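Local coordinates for cytoplasmic Protein STM1381 (PDB 3SOZ) that is of unknown function but probably belongs to the class I glutamine amidotransferase-like proteins, at residues M4-I9 / I47-M52. Numbering follows the deposited sequence.
Sequences MKILFI and IDVDYM
Met52, Asp48 and Asp50 lose the most surface where strands 5-9 and 48-52 run side by side as parallel neighbours in the mixed beta-sheet, consistent with the alpha/beta fold of class I glutamine amidotransferases. Ile6 and Phe8 each bond through N and O to residues on either side of their partner (48 and 50, 50 and 52), and Asp48 N to Met4 O (2.6 Å) adds a fifth bond at the start. In the last bond, Met52 N sits above the carbonyl plane of Phe8, 40° out of it. Selenomethionine Met52 leaves the backbone extended and then bends at chi3 (75°), which turns its methyl back over the first strand to meet Leu7 CD2 with CE (3.8 Å). On the same face, the Asp50 side chain crosses Leu7 at about a right angle, CB against CD1 (4.0 Å). Farther along, Asp48 lies alongside the extended Lys5 chain, OD2 against CG at 3.3 Å; Lys5 NZ stops 4.1 Å from Asp48 OD2, too far for a salt bridge, though the opposite charges probably attract. On the face bearing Ile6, Phe8, Val49 and Tyr51, Phe8 rests its CB on Val49 CG1 (3.7 Å), and helix 36-42 covers this face through Leu38, Leu39 and Leu42. On its other flank, strand 5-9 bonds to strand 73-77. Tyr51 CD1 comes to the edge of the Phe8 ring, 3.8 Å from Phe8 CD1, while Phe8 O lies near the Tyr51 ring plane, 3.2 Å from Tyr51 CD1.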
loop_
_atom_site.group_PDB
_atom_site.type_symbol
_atom_site.label_atom_id
_atom_site.label_comp_id
_atom_site.label_asym_id
_atom_site.label_seq_id
_atom_site.Cartn_x
_atom_site.Cartn_y
_atom_site.Cartn_z
HETATM N N MSE A 4 -30.831 -9.462 -24.304
HETATM C CA MSE A 4 -29.960 -9.468 -23.093
HETATM C C MSE A 4 -29.761 -8.062 -22.538
HETATM O O MSE A 4 -29.355 -7.141 -23.255
HETATM C CB MSE A 4 -28.594 -10.098 -23.380
HETATM C CG MSE A 4 -27.828 -10.551 -22.111
HETATM SE SE MSE A 4 -26.003 -11.303 -22.397
HETATM C CE MSE A 4 -25.586 -11.755 -20.534
ATOM N N LYS A 5 -30.046 -7.930 -21.241
ATOM C CA LYS A 5 -29.919 -6.687 -20.494
ATOM C C LYS A 5 -28.875 -6.884 -19.376
ATOM O O LYS A 5 -28.947 -7.833 -18.568
ATOM C CB LYS A 5 -31.293 -6.247 -19.942
ATOM C CG LYS A 5 -31.348 -4.810 -19.401
ATOM C CD LYS A 5 -32.732 -4.412 -18.899
ATOM C CE LYS A 5 -32.785 -2.899 -18.636
ATOM N NZ LYS A 5 -34.169 -2.393 -18.373
ATOM N N ILE A 6 -27.880 -5.997 -19.365
ATOM C CA ILE A 6 -26.828 -6.028 -18.337
ATOM C C ILE A 6 -26.638 -4.693 -17.641
ATOM O O ILE A 6 -26.918 -3.599 -18.204
ATOM C CB ILE A 6 -25.474 -6.419 -18.902
ATOM C CG1 ILE A 6 -25.026 -5.365 -19.914
ATOM C CG2 ILE A 6 -25.535 -7.818 -19.501
ATOM C CD1 ILE A 6 -23.581 -5.047 -19.851
ATOM N N LEU A 7 -26.150 -4.797 -16.410
ATOM C CA LEU A 7 -25.669 -3.632 -15.659
ATOM C C LEU A 7 -24.161 -3.423 -15.882
ATOM O O LEU A 7 -23.331 -4.281 -15.493
ATOM C CB LEU A 7 -25.946 -3.815 -14.161
ATOM C CG LEU A 7 -25.707 -2.544 -13.352
ATOM C CD1 LEU A 7 -26.643 -1.432 -13.763
ATOM C CD2 LEU A 7 -25.792 -2.834 -11.849
ATOM N N PHE A 8 -23.807 -2.304 -16.494
ATOM C CA PHE A 8 -22.380 -2.009 -16.642
ATOM C C PHE A 8 -21.772 -0.932 -15.756
ATOM O O PHE A 8 -21.927 0.270 -16.003
ATOM C CB PHE A 8 -22.016 -1.721 -18.073
ATOM C CG PHE A 8 -20.556 -1.782 -18.320
ATOM C CD1 PHE A 8 -19.747 -0.707 -18.007
ATOM C CD2 PHE A 8 -19.994 -2.907 -18.875
ATOM C CE1 PHE A 8 -18.430 -0.750 -18.252
ATOM C CE2 PHE A 8 -18.658 -2.960 -19.123
ATOM C CZ PHE A 8 -17.880 -1.893 -18.807
ATOM N N ILE A 9 -21.021 -1.400 -14.770
ATOM C CA ILE A 9 -20.419 -0.531 -13.792
ATOM C C ILE A 9 -18.951 -0.186 -14.127
ATOM O O ILE A 9 -18.048 -1.043 -14.014
ATOM C CB ILE A 9 -20.515 -1.185 -12.384
ATOM C CG1 ILE A 9 -21.957 -1.653 -12.093
ATOM C CG2 ILE A 9 -19.999 -0.269 -11.314
ATOM C CD1 ILE A 9 -22.103 -2.303 -10.753
ATOM N N ILE A 47 -27.021 -6.065 -27.194
ATOM C CA ILE A 47 -27.041 -6.125 -25.756
ATOM C C ILE A 47 -27.561 -4.794 -25.232
ATOM O O ILE A 47 -27.126 -3.717 -25.651
ATOM C CB ILE A 47 -25.699 -6.566 -25.145
ATOM C CG1 ILE A 47 -25.413 -8.022 -25.522
ATOM C CG2 ILE A 47 -25.747 -6.434 -23.615
ATOM C CD1 ILE A 47 -24.088 -8.565 -25.023
ATOM N N ASP A 48 -28.553 -4.906 -24.360
ATOM C CA ASP A 48 -29.157 -3.780 -23.687
ATOM C C ASP A 48 -28.317 -3.460 -22.433
ATOM O O ASP A 48 -28.198 -4.275 -21.504
ATOM C CB ASP A 48 -30.613 -4.127 -23.327
ATOM C CG ASP A 48 -31.460 -2.892 -23.008
ATOM O OD1 ASP A 48 -31.472 -1.946 -23.829
ATOM O OD2 ASP A 48 -32.126 -2.879 -21.939
ATOM N N VAL A 49 -27.721 -2.268 -22.442
ATOM C CA VAL A 49 -26.773 -1.857 -21.403
ATOM C C VAL A 49 -27.189 -0.602 -20.659
ATOM O O VAL A 49 -27.223 0.492 -21.228
ATOM C CB VAL A 49 -25.323 -1.644 -21.959
ATOM C CG1 VAL A 49 -24.374 -1.212 -20.843
ATOM C CG2 VAL A 49 -24.803 -2.914 -22.626
ATOM N N ASP A 50 -27.494 -0.795 -19.374
ATOM C CA ASP A 50 -27.479 0.295 -18.392
ATOM C C ASP A 50 -26.005 0.565 -17.969
ATOM O O ASP A 50 -25.310 -0.346 -17.478
ATOM C CB ASP A 50 -28.343 -0.084 -17.180
ATOM C CG ASP A 50 -29.852 -0.109 -17.493
ATOM O OD1 ASP A 50 -30.272 0.468 -18.536
ATOM O OD2 ASP A 50 -30.629 -0.689 -16.676
ATOM N N TYR A 51 -25.525 1.787 -18.221
ATOM C CA TYR A 51 -24.193 2.204 -17.789
ATOM C C TYR A 51 -24.339 2.827 -16.433
ATOM O O TYR A 51 -25.063 3.790 -16.265
ATOM C CB TYR A 51 -23.563 3.236 -18.744
ATOM C CG TYR A 51 -22.135 3.675 -18.372
ATOM C CD1 TYR A 51 -21.250 2.783 -17.779
ATOM C CD2 TYR A 51 -21.670 4.974 -18.646
ATOM C CE1 TYR A 51 -19.957 3.148 -17.440
ATOM C CE2 TYR A 51 -20.346 5.365 -18.302
ATOM C CZ TYR A 51 -19.507 4.428 -17.695
ATOM O OH TYR A 51 -18.209 4.715 -17.353
HETATM N N MSE A 52 -23.655 2.283 -15.448
HETATM C CA MSE A 52 -23.696 2.923 -14.145
HETATM C C MSE A 52 -22.304 3.439 -13.748
HETATM O O MSE A 52 -21.455 2.666 -13.296
HETATM C CB MSE A 52 -24.297 1.993 -13.104
HETATM C CG MSE A 52 -24.200 2.551 -11.752
HETATM SE SE MSE A 52 -25.169 1.605 -10.375
HETATM C CE MSE A 52 -24.028 0.105 -10.153
#